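Local structure of acyl-CoA dehydrogenase (Thermus thermophilus, 2Z1Q) at residues L134-L137 with E141-A144; G73-D78 with G111-I116; G13-V18 with N452-A457. The protein probably catalyses the FAD-dependent dehydrogenation of acyl-CoA thioesters, converting a 2,3-saturated acyl-CoA into the 2,3-dehydroacyl-CoA. One frame throughout, in Å; residues are numbered along the deposited sequence.

Interaction 1 (L134-L137 with E141-A144); sequences LPKL and EWIA
The aliphatic part of Lys136 lies over one face of the Trp142 indole, the two side chains running next to each other in the same direction. They meet where helix 134-139 turns through a short loop into strand 144-147, the joint at which the helical N-terminal domain of the acyl-CoA dehydrogenase fold passes to the beta-rich middle domain. A CH-pi contact follows from the geometry: Lys136 CD is 3.4 Å from the centroid of the five-membered ring of Trp142 and 10° off its normal. Nearer the backbone, Lys136 CB rests 3.5 Å from Trp142 CB. With CG beside the backbone N (chi1 -60°) and the next two torsions extended, the lysine methylenes follow the indole outward. Its amine is less engaged: NZ of Lys136 stands 5.1 Å from the centroid of the six-membered ring of Trp142, at most a weak cation-pi attraction. The Glu141 side chain crosses that of Lys136 at a slant, but its OE1 stays 5.5 Å from Lys136 NZ, too far for a salt bridge. The ring of His189 also stacks on Trp142. A serine in place of Trp142 would probably leave the Lys136 methylenes without their flat platform, their end freer to turn, and His189 without its stacking partner. The backbone closes the turn, Trp142 N donating to Lys136 O at 3.2 Å and 170°; the donor stands above the carbonyl plane, and Ser139 OG is a further partner of this oxygen. At the backbone end of the contact, Leu137 CD2 packs 3.8 Å from Ala144 CB, and a nearly straight CA-H...O contact runs from Leu137 CA to Trp142 O at 3.4 Å.

Interaction 2 (G73-D78 with G111-I116); sequences GLLAID and GAHTSI
Leu75 holds CG beside its backbone N (chi1 -56°), which brings CD2 up to helix 106-117, while His113 swings its ring outward with CG opposite the backbone N (chi1 180°) to meet it. The leucine methyl reaches the ring at its edge, near the ring plane, with Leu75 CD2 3.7 Å from His113 CD2. It also abuts the methyl of Thr114, where Leu75 CD2 and Thr114 CG2 are likewise 3.7 Å apart; in both pairs the side chains cross at about a right angle. No direct hydrogen bond joins the segments. The histidine nitrogens are used outside them, ND1 with Ala144 N and NE2 with Leu137 O, which fixes the ring's rotation and hence the edge offered to Leu75. Thr114 OG1 turns back to Tyr110 O. Apart from this packing, a water donates to Asp78 OD1 at 2.7 Å and, weakly, to Thr114 O at 3.5 Å; the other carboxylate oxygen of Asp78 pairs with Lys90 and Ser93. The arrangement is buried packing inside the alpha-helical N-terminal domain of an acyl-CoA dehydrogenase: a loop leaving helix 62-71 through a Schellman motif at Gly73 lies against the helix whose Ile116 touches the FAD.

Interaction 3 (G13-V18 with N452-A457); sequences GWLLEV and NLKKLA
Lys454 reaches from its helix to the backbone carbonyl of Trp14, and this is the hydrogen bond that joins the two segments. NZ of Lys454 donates to Trp14 O at 2.7 Å with a C=O...donor angle of 168°, so the ammonium group meets the oxygen nearly head-on. A chain extended beyond CG gives the lysine the length to do this from a helix whose CA atoms come no nearer than 6.0 Å, between Leu15 and Lys454. Polar support for NZ continues outside the segments: it forms a salt bridge with Glu493 and a hydrogen bond with Gln451, so three acceptors grip the amine of a buried residue, and the carboxylate is likely to stabilise its positive charge. Within 13-18 the backbone is folded into a tight turn, Gly13 O accepting from Leu16 N at 3.1 Å and from Glu17 N at the same length.

Apolar contacts lie along the root of the lysine. Leu15 and Lys454 slide past each other in opposite directions; with CG opposite its backbone N (chi1 -161°), the leucine brings CD2 within 3.8 Å of Lys454 CB.

Aromatic contacts are looser. Lys454 CE lies at the edge of the Trp14 ring, near its plane, 4.4 Å from Trp14 CE3, a position that gives no cation-pi geometry. The indole NE1 is bound by Glu350, and the ring meets Tyr490 with the planes at about 55°.

The N-terminal segment is thus pinned to the helical C-terminal part of the acyl-CoA dehydrogenase chain, away from the annotated sites. Leu15 also touches Leu486 of helix 476-502, Glu350 belongs to helix 348-372, and on helix 445-468 Leu453 and Leu456 pack against helix 505-528.

How the interactions relate
From the N terminus, the chain first passes 13-18, whose partner on helix 445-468 comes more than 430 residues later; interaction 3 therefore closes a loop that contains both other contacts and ties the N-terminal segment to the C-terminal helices. Inside it, interaction 2 runs from 73-78 to 111-116 and closes a loop within the N-terminal helical domain, before interaction 1 makes its short turn from 134-137 to 141-144 where the helical domain passes into strand 144-147. These two are in series and do not cross. Their centres are 10 Å apart and they touch directly, through His113. Interaction 3 lies on the opposite side of the chain's centre, its nearest atoms about 22 Å from interaction 2.

Interaction 1 (L134-L137 with E141-A144)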
ATOM      1  N   LEU B 134      22.610 -23.521 -23.424  1.00 39.91           N
ATOM      2  CA  LEU B 134      23.012 -23.232 -22.051  1.00 38.82           C
ATOM      3  C   LEU B 134      24.334 -22.480 -21.918  1.00 37.16           C
ATOM      4  O   LEU B 134      24.455 -21.560 -21.106  1.00 37.32           O
ATOM      5  CB  LEU B 134      23.068 -24.534 -21.251  1.00 39.14           C
ATOM      6  CG  LEU B 134      22.383 -24.547 -19.882  1.00 40.59           C
ATOM      7  CD1 LEU B 134      20.968 -23.985 -19.989  1.00 39.87           C
ATOM      8  CD2 LEU B 134      22.357 -25.978 -19.358  1.00 40.49           C
ATOM      9  N   PRO B 135      25.346 -22.853 -22.711  1.00 36.90           N
ATOM     10  CA  PRO B 135      26.620 -22.134 -22.589  1.00 37.56           C
ATOM     11  C   PRO B 135      26.471 -20.628 -22.829  1.00 36.45           C
ATOM     12  O   PRO B 135      27.023 -19.817 -22.088  1.00 35.15           O
ATOM     13  CB  PRO B 135      27.509 -22.835 -23.625  1.00 37.34           C
ATOM     14  CG  PRO B 135      26.974 -24.258 -23.598  1.00 37.84           C
ATOM     15  CD  PRO B 135      25.475 -24.029 -23.589  1.00 37.57           C
ATOM     16  N   LYS B 136      25.718 -20.242 -23.853  1.00 37.74           N
ATOM     17  CA  LYS B 136      25.532 -18.822 -24.139  1.00 39.44           C
ATOM     18  C   LYS B 136      24.720 -18.124 -23.043  1.00 38.43           C
ATOM     19  O   LYS B 136      25.017 -16.991 -22.658  1.00 37.42           O
ATOM     20  CB  LYS B 136      24.830 -18.643 -25.480  1.00 42.85           C
ATOM     21  CG  LYS B 136      25.569 -19.230 -26.667  1.00 47.29           C
ATOM     22  CD  LYS B 136      24.827 -18.853 -27.945  1.00 51.28           C
ATOM     23  CE  LYS B 136      25.493 -19.394 -29.201  1.00 54.14           C
ATOM     24  NZ  LYS B 136      25.445 -20.880 -29.308  1.00 55.41           N
ATOM     25  N   LEU B 137      23.695 -18.809 -22.545  1.00 36.88           N
ATOM     26  CA  LEU B 137      22.860 -18.240 -21.495  1.00 36.34           C
ATOM     27  C   LEU B 137      23.666 -18.057 -20.218  1.00 35.32           C
ATOM     28  O   LEU B 137      23.504 -17.065 -19.518  1.00 34.87           O
ATOM     29  CB  LEU B 137      21.664 -19.147 -21.219  1.00 34.94           C
ATOM     30  CG  LEU B 137      20.776 -19.461 -22.424  1.00 35.48           C
ATOM     31  CD1 LEU B 137      19.624 -20.344 -21.978  1.00 35.45           C
ATOM     32  CD2 LEU B 137      20.246 -18.174 -23.040  1.00 36.47           C
ATOM     33  N   GLU B 141      26.059 -14.144 -23.192  1.00 34.79           N
ATOM     34  CA  GLU B 141      26.141 -13.822 -24.606  1.00 35.00           C
ATOM     35  C   GLU B 141      24.716 -13.823 -25.144  1.00 34.23           C
ATOM     36  O   GLU B 141      24.350 -13.013 -25.996  1.00 33.46           O
ATOM     37  CB  GLU B 141      27.008 -14.854 -25.328  1.00 36.78           C
ATOM     38  CG  GLU B 141      26.853 -14.830 -26.841  1.00 41.86           C
ATOM     39  CD  GLU B 141      27.976 -15.556 -27.555  1.00 44.81           C
ATOM     40  OE1 GLU B 141      28.293 -16.706 -27.169  1.00 47.03           O
ATOM     41  OE2 GLU B 141      28.535 -14.978 -28.510  1.00 46.32           O
ATOM     42  N   TRP B 142      23.906 -14.730 -24.613  1.00 32.38           N
ATOM     43  CA  TRP B 142      22.516 -14.842 -25.016  1.00 31.28           C
ATOM     44  C   TRP B 142      21.565 -14.639 -23.836  1.00 30.70           C
ATOM     45  O   TRP B 142      21.743 -15.242 -22.769  1.00 30.95           O
ATOM     46  CB  TRP B 142      22.304 -16.196 -25.667  1.00 32.80           C
ATOM     47  CG  TRP B 142      22.563 -16.174 -27.135  1.00 36.37           C
ATOM     48  CD1 TRP B 142      23.408 -15.340 -27.811  1.00 38.64           C
ATOM     49  CD2 TRP B 142      21.947 -17.003 -28.117  1.00 38.93           C
ATOM     50  NE1 TRP B 142      23.353 -15.598 -29.160  1.00 40.05           N
ATOM     51  CE2 TRP B 142      22.462 -16.616 -29.375  1.00 39.10           C
ATOM     52  CE3 TRP B 142      21.001 -18.037 -28.058  1.00 38.96           C
ATOM     53  CZ2 TRP B 142      22.062 -17.227 -30.563  1.00 40.23           C
ATOM     54  CZ3 TRP B 142      20.602 -18.641 -29.234  1.00 38.17           C
ATOM     55  CH2 TRP B 142      21.131 -18.236 -30.471  1.00 40.34           C
ATOM     56  N   ILE B 143      20.571 -13.771 -24.018  1.00 28.75           N
ATOM     57  CA  ILE B 143      19.588 -13.485 -22.980  1.00 26.63           C
ATOM     58  C   ILE B 143      18.339 -14.313 -23.241  1.00 26.75           C
ATOM     59  O   ILE B 143      17.876 -14.400 -24.377  1.00 27.98           O
ATOM     60  CB  ILE B 143      19.223 -11.984 -22.963  1.00 27.32           C
ATOM     61  CG1 ILE B 143      20.488 -11.159 -22.715  1.00 25.56           C
ATOM     62  CG2 ILE B 143      18.203 -11.688 -21.864  1.00 23.58           C
ATOM     63  CD1 ILE B 143      20.279  -9.674 -22.811  1.00 28.55           C
ATOM     64  N   ALA B 144      17.781 -14.920 -22.202  1.00 25.30           N
ATOM     65  CA  ALA B 144      16.605 -15.750 -22.403  1.00 26.40           C
ATOM     66  C   ALA B 144      15.300 -15.095 -21.923  1.00 24.75           C
ATOM     67  O   ALA B 144      15.313 -14.219 -21.062  1.00 24.14           O
ATOM     68  CB  ALA B 144      16.814 -17.115 -21.725  1.00 26.60           C
TER

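Interaction 2 (G73-D78 with G111-I116)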
ATOM      1  N   GLY B  73      30.152 -14.503 -13.449  1.00 34.47           N
ATOM      2  CA  GLY B  73      29.641 -15.804 -13.061  1.00 34.38           C
ATOM      3  C   GLY B  73      28.272 -15.768 -12.396  1.00 33.72           C
ATOM      4  O   GLY B  73      27.805 -16.787 -11.903  1.00 35.73           O
ATOM      5  N   LEU B  74      27.609 -14.616 -12.390  1.00 32.55           N
ATOM      6  CA  LEU B  74      26.295 -14.527 -11.747  1.00 31.86           C
ATOM      7  C   LEU B  74      25.193 -15.219 -12.527  1.00 31.27           C
ATOM      8  O   LEU B  74      24.145 -15.544 -11.970  1.00 31.79           O
ATOM      9  CB  LEU B  74      25.908 -13.066 -11.505  1.00 30.80           C
ATOM     10  CG  LEU B  74      26.856 -12.309 -10.574  1.00 31.44           C
ATOM     11  CD1 LEU B  74      26.302 -10.927 -10.293  1.00 33.03           C
ATOM     12  CD2 LEU B  74      27.038 -13.085  -9.277  1.00 32.57           C
ATOM     13  N   LEU B  75      25.430 -15.458 -13.811  1.00 30.33           N
ATOM     14  CA  LEU B  75      24.426 -16.105 -14.638  1.00 30.29           C
ATOM     15  C   LEU B  75      24.641 -17.615 -14.746  1.00 30.00           C
ATOM     16  O   LEU B  75      23.805 -18.328 -15.306  1.00 28.58           O
ATOM     17  CB  LEU B  75      24.424 -15.478 -16.037  1.00 28.00           C
ATOM     18  CG  LEU B  75      24.214 -13.963 -16.044  1.00 27.38           C
ATOM     19  CD1 LEU B  75      24.333 -13.440 -17.473  1.00 26.36           C
ATOM     20  CD2 LEU B  75      22.849 -13.633 -15.449  1.00 26.01           C
ATOM     21  N   ALA B  76      25.755 -18.096 -14.199  1.00 31.67           N
ATOM     22  CA  ALA B  76      26.071 -19.523 -14.250  1.00 31.87           C
ATOM     23  C   ALA B  76      25.911 -20.257 -12.915  1.00 33.28           C
ATOM     24  O   ALA B  76      26.146 -21.460 -12.837  1.00 34.61           O
ATOM     25  CB  ALA B  76      27.488 -19.718 -14.784  1.00 29.77           C
ATOM     26  N   ILE B  77      25.496 -19.538 -11.876  1.00 35.24           N
ATOM     27  CA  ILE B  77      25.298 -20.130 -10.545  1.00 36.55           C
ATOM     28  C   ILE B  77      24.396 -21.372 -10.540  1.00 37.81           C
ATOM     29  O   ILE B  77      24.743 -22.397  -9.945  1.00 39.68           O
ATOM     30  CB  ILE B  77      24.698 -19.081  -9.577  1.00 35.74           C
ATOM     31  CG1 ILE B  77      25.663 -17.915  -9.425  1.00 36.77           C
ATOM     32  CG2 ILE B  77      24.409 -19.706  -8.217  1.00 34.82           C
ATOM     33  CD1 ILE B  77      25.069 -16.753  -8.682  1.00 38.89           C
ATOM     34  N   ASP B  78      23.237 -21.288 -11.188  1.00 39.03           N
ATOM     35  CA  ASP B  78      22.307 -22.415 -11.228  1.00 40.14           C
ATOM     36  C   ASP B  78      22.427 -23.275 -12.483  1.00 40.56           C
ATOM     37  O   ASP B  78      21.536 -24.070 -12.789  1.00 40.18           O
ATOM     38  CB  ASP B  78      20.868 -21.916 -11.093  1.00 43.83           C
ATOM     39  CG  ASP B  78      20.540 -21.459  -9.683  1.00 47.84           C
ATOM     40  OD1 ASP B  78      19.742 -20.505  -9.537  1.00 49.75           O
ATOM     41  OD2 ASP B  78      21.072 -22.060  -8.724  1.00 48.38           O
ATOM     42  N   GLY B 111      16.524 -11.804 -13.009  1.00 23.70           N
ATOM     43  CA  GLY B 111      15.628 -12.843 -12.531  1.00 24.26           C
ATOM     44  C   GLY B 111      14.940 -13.653 -13.614  1.00 26.42           C
ATOM     45  O   GLY B 111      14.924 -14.884 -13.562  1.00 27.61           O
ATOM     46  N   ALA B 112      14.365 -12.983 -14.604  1.00 25.51           N
ATOM     47  CA  ALA B 112      13.677 -13.704 -15.661  1.00 26.09           C
ATOM     48  C   ALA B 112      14.676 -14.603 -16.409  1.00 24.75           C
ATOM     49  O   ALA B 112      14.401 -15.761 -16.696  1.00 23.83           O
ATOM     50  CB  ALA B 112      13.006 -12.726 -16.607  1.00 22.94           C
ATOM     51  N   HIS B 113      15.845 -14.060 -16.705  1.00 26.50           N
ATOM     52  CA  HIS B 113      16.882 -14.822 -17.400  1.00 26.43           C
ATOM     53  C   HIS B 113      17.310 -16.096 -16.624  1.00 26.19           C
ATOM     54  O   HIS B 113      17.103 -17.207 -17.103  1.00 24.44           O
ATOM     55  CB  HIS B 113      18.079 -13.914 -17.637  1.00 25.62           C
ATOM     56  CG  HIS B 113      19.215 -14.583 -18.341  1.00 28.63           C
ATOM     57  ND1 HIS B 113      19.154 -14.963 -19.668  1.00 29.51           N
ATOM     58  CD2 HIS B 113      20.451 -14.930 -17.904  1.00 27.93           C
ATOM     59  CE1 HIS B 113      20.304 -15.514 -20.012  1.00 30.11           C
ATOM     60  NE2 HIS B 113      21.106 -15.507 -18.964  1.00 28.34           N
ATOM     61  N   THR B 114      17.873 -15.926 -15.426  1.00 25.97           N
ATOM     62  CA  THR B 114      18.342 -17.071 -14.620  1.00 27.01           C
ATOM     63  C   THR B 114      17.282 -18.086 -14.172  1.00 27.91           C
ATOM     64  O   THR B 114      17.603 -19.268 -13.963  1.00 28.03           O
ATOM     65  CB  THR B 114      19.096 -16.598 -13.338  1.00 25.08           C
ATOM     66  OG1 THR B 114      18.190 -15.916 -12.466  1.00 27.09           O
ATOM     67  CG2 THR B 114      20.241 -15.657 -13.702  1.00 24.86           C
ATOM     68  N   SER B 115      16.029 -17.661 -14.027  1.00 27.12           N
ATOM     69  CA  SER B 115      15.005 -18.597 -13.593  1.00 28.04           C
ATOM     70  C   SER B 115      14.167 -19.140 -14.750  1.00 28.27           C
ATOM     71  O   SER B 115      14.529 -20.140 -15.365  1.00 28.93           O
ATOM     72  CB  SER B 115      14.109 -17.955 -12.524  1.00 28.73           C
ATOM     73  OG  SER B 115      13.375 -16.856 -13.038  1.00 28.38           O
ATOM     74  N   ILE B 116      13.055 -18.491 -15.062  1.00 28.31           N
ATOM     75  CA  ILE B 116      12.213 -18.969 -16.150  1.00 28.02           C
ATOM     76  C   ILE B 116      12.923 -19.066 -17.503  1.00 26.22           C
ATOM     77  O   ILE B 116      12.549 -19.868 -18.348  1.00 26.42           O
ATOM     78  CB  ILE B 116      10.970 -18.084 -16.293  1.00 28.27           C
ATOM     79  CG1 ILE B 116      11.389 -16.609 -16.367  1.00 29.04           C
ATOM     80  CG2 ILE B 116      10.031 -18.347 -15.126  1.00 29.63           C
ATOM     81  CD1 ILE B 116      10.225 -15.627 -16.498  1.00 29.13           C
TER
HETATM   82  O   HOH W   1      17.666 -19.169 -10.512  1.00 35.63           O

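Interaction 3 (G13-V18 with N452-A457)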
ATOM      1  N   GLY B  13       7.231 -30.751   7.592  1.00 56.78           N
ATOM      2  CA  GLY B  13       7.505 -31.463   8.825  1.00 55.70           C
ATOM      3  C   GLY B  13       7.516 -30.564  10.043  1.00 54.53           C
ATOM      4  O   GLY B  13       7.236 -31.012  11.157  1.00 54.42           O
ATOM      5  N   TRP B  14       7.845 -29.292   9.841  1.00 53.84           N
ATOM      6  CA  TRP B  14       7.889 -28.333  10.937  1.00 53.19           C
ATOM      7  C   TRP B  14       6.502 -28.143  11.537  1.00 54.25           C
ATOM      8  O   TRP B  14       6.342 -27.515  12.584  1.00 54.48           O
ATOM      9  CB  TRP B  14       8.415 -26.985  10.443  1.00 51.80           C
ATOM     10  CG  TRP B  14       7.692 -26.486   9.236  1.00 50.03           C
ATOM     11  CD1 TRP B  14       7.999 -26.738   7.933  1.00 49.56           C
ATOM     12  CD2 TRP B  14       6.501 -25.694   9.220  1.00 49.96           C
ATOM     13  NE1 TRP B  14       7.076 -26.152   7.102  1.00 49.67           N
ATOM     14  CE2 TRP B  14       6.144 -25.505   7.868  1.00 49.65           C
ATOM     15  CE3 TRP B  14       5.699 -25.127  10.220  1.00 50.19           C
ATOM     16  CZ2 TRP B  14       5.016 -24.772   7.485  1.00 49.71           C
ATOM     17  CZ3 TRP B  14       4.574 -24.397   9.838  1.00 50.43           C
ATOM     18  CH2 TRP B  14       4.246 -24.227   8.483  1.00 49.78           C
ATOM     19  N   LEU B  15       5.499 -28.696  10.872  1.00 55.00           N
ATOM     20  CA  LEU B  15       4.133 -28.565  11.332  1.00 57.61           C
ATOM     21  C   LEU B  15       3.786 -29.559  12.444  1.00 59.26           C
ATOM     22  O   LEU B  15       2.972 -29.254  13.319  1.00 58.07           O
ATOM     23  CB  LEU B  15       3.186 -28.731  10.140  1.00 58.22           C
ATOM     24  CG  LEU B  15       1.757 -28.214  10.281  1.00 59.04           C
ATOM     25  CD1 LEU B  15       0.959 -29.132  11.191  1.00 60.45           C
ATOM     26  CD2 LEU B  15       1.782 -26.788  10.817  1.00 58.22           C
ATOM     27  N   LEU B  16       4.405 -30.739  12.414  1.00 60.95           N
ATOM     28  CA  LEU B  16       4.146 -31.757  13.429  1.00 62.48           C
ATOM     29  C   LEU B  16       5.247 -31.790  14.487  1.00 63.37           C
ATOM     30  O   LEU B  16       4.977 -32.032  15.662  1.00 63.62           O
ATOM     31  CB  LEU B  16       4.011 -33.138  12.780  1.00 62.45           C
ATOM     32  CG  LEU B  16       2.920 -33.328  11.722  1.00 62.88           C
ATOM     33  CD1 LEU B  16       1.586 -32.817  12.251  1.00 61.58           C
ATOM     34  CD2 LEU B  16       3.312 -32.591  10.449  1.00 63.80           C
ATOM     35  N   GLU B  17       6.485 -31.547  14.068  1.00 64.00           N
ATOM     36  CA  GLU B  17       7.608 -31.544  14.996  1.00 64.66           C
ATOM     37  C   GLU B  17       8.416 -30.261  14.915  1.00 63.81           C
ATOM     38  O   GLU B  17       8.265 -29.474  13.985  1.00 63.93           O
ATOM     39  CB  GLU B  17       8.520 -32.739  14.729  1.00 66.23           C
ATOM     40  CG  GLU B  17       7.882 -34.069  15.072  1.00 70.01           C
ATOM     41  CD  GLU B  17       8.825 -35.234  14.859  1.00 72.01           C
ATOM     42  OE1 GLU B  17       8.404 -36.386  15.093  1.00 73.33           O
ATOM     43  OE2 GLU B  17       9.984 -34.996  14.457  1.00 74.27           O
ATOM     44  N   VAL B  18       9.272 -30.057  15.908  1.00 63.52           N
ATOM     45  CA  VAL B  18      10.123 -28.877  15.960  1.00 61.76           C
ATOM     46  C   VAL B  18      11.423 -29.206  15.238  1.00 60.22           C
ATOM     47  O   VAL B  18      11.962 -30.299  15.383  1.00 60.98           O
ATOM     48  CB  VAL B  18      10.435 -28.482  17.421  1.00 62.86           C
ATOM     49  CG1 VAL B  18      11.389 -27.297  17.450  1.00 63.58           C
ATOM     50  CG2 VAL B  18       9.144 -28.144  18.150  1.00 61.78           C
ATOM     51  N   ASN B 452       1.199 -23.685  19.246  1.00 32.26           N
ATOM     52  CA  ASN B 452      -0.257 -23.543  19.266  1.00 32.31           C
ATOM     53  C   ASN B 452      -0.780 -23.006  17.924  1.00 31.01           C
ATOM     54  O   ASN B 452      -1.841 -23.425  17.460  1.00 30.96           O
ATOM     55  CB  ASN B 452      -0.697 -22.643  20.432  1.00 33.95           C
ATOM     56  CG  ASN B 452      -0.692 -23.373  21.792  1.00 37.49           C
ATOM     57  OD1 ASN B 452      -0.895 -22.748  22.841  1.00 37.08           O
ATOM     58  ND2 ASN B 452      -0.470 -24.689  21.774  1.00 35.49           N
ATOM     59  N   LEU B 453      -0.038 -22.096  17.297  1.00 30.54           N
ATOM     60  CA  LEU B 453      -0.433 -21.556  15.996  1.00 30.94           C
ATOM     61  C   LEU B 453      -0.567 -22.727  15.041  1.00 30.77           C
ATOM     62  O   LEU B 453      -1.555 -22.828  14.318  1.00 32.25           O
ATOM     63  CB  LEU B 453       0.618 -20.567  15.465  1.00 30.58           C
ATOM     64  CG  LEU B 453       0.730 -19.252  16.239  1.00 30.39           C
ATOM     65  CD1 LEU B 453       1.859 -18.401  15.694  1.00 30.70           C
ATOM     66  CD2 LEU B 453      -0.591 -18.512  16.146  1.00 28.75           C
ATOM     67  N   LYS B 454       0.416 -23.627  15.065  1.00 31.12           N
ATOM     68  CA  LYS B 454       0.388 -24.809  14.204  1.00 31.92           C
ATOM     69  C   LYS B 454      -0.881 -25.592  14.487  1.00 31.93           C
ATOM     70  O   LYS B 454      -1.548 -26.060  13.569  1.00 31.93           O
ATOM     71  CB  LYS B 454       1.593 -25.701  14.464  1.00 31.69           C
ATOM     72  CG  LYS B 454       2.904 -24.958  14.415  1.00 34.14           C
ATOM     73  CD  LYS B 454       4.069 -25.890  14.653  1.00 34.14           C
ATOM     74  CE  LYS B 454       5.368 -25.118  14.639  1.00 35.12           C
ATOM     75  NZ  LYS B 454       6.522 -26.033  14.842  1.00 35.05           N
ATOM     76  N   LYS B 455      -1.201 -25.736  15.766  1.00 32.76           N
ATOM     77  CA  LYS B 455      -2.413 -26.451  16.150  1.00 33.78           C
ATOM     78  C   LYS B 455      -3.640 -25.686  15.654  1.00 31.96           C
ATOM     79  O   LYS B 455      -4.595 -26.290  15.163  1.00 31.89           O
ATOM     80  CB  LYS B 455      -2.497 -26.607  17.677  1.00 35.64           C
ATOM     81  CG  LYS B 455      -1.427 -27.503  18.282  1.00 38.86           C
ATOM     82  CD  LYS B 455      -1.633 -27.677  19.783  1.00 42.53           C
ATOM     83  CE  LYS B 455      -0.644 -28.689  20.359  1.00 44.67           C
ATOM     84  NZ  LYS B 455       0.767 -28.225  20.268  1.00 47.17           N
ATOM     85  N   LEU B 456      -3.611 -24.360  15.782  1.00 30.07           N
ATOM     86  CA  LEU B 456      -4.739 -23.532  15.353  1.00 31.01           C
ATOM     87  C   LEU B 456      -5.069 -23.806  13.892  1.00 30.77           C
ATOM     88  O   LEU B 456      -6.230 -24.031  13.537  1.00 30.26           O
ATOM     89  CB  LEU B 456      -4.424 -22.038  15.541  1.00 31.41           C
ATOM     90  CG  LEU B 456      -5.534 -21.043  15.154  1.00 32.23           C
ATOM     91  CD1 LEU B 456      -6.749 -21.235  16.055  1.00 31.56           C
ATOM     92  CD2 LEU B 456      -5.012 -19.618  15.278  1.00 30.39           C
ATOM     93  N   ALA B 457      -4.036 -23.791  13.054  1.00 31.36           N
ATOM     94  CA  ALA B 457      -4.182 -24.049  11.625  1.00 32.35           C
ATOM     95  C   ALA B 457      -4.830 -25.406  11.422  1.00 33.89           C
ATOM     96  O   ALA B 457      -5.811 -25.536  10.691  1.00 34.97           O
ATOM     97  CB  ALA B 457      -2.817 -24.020  10.946  1.00 32.41           C
TER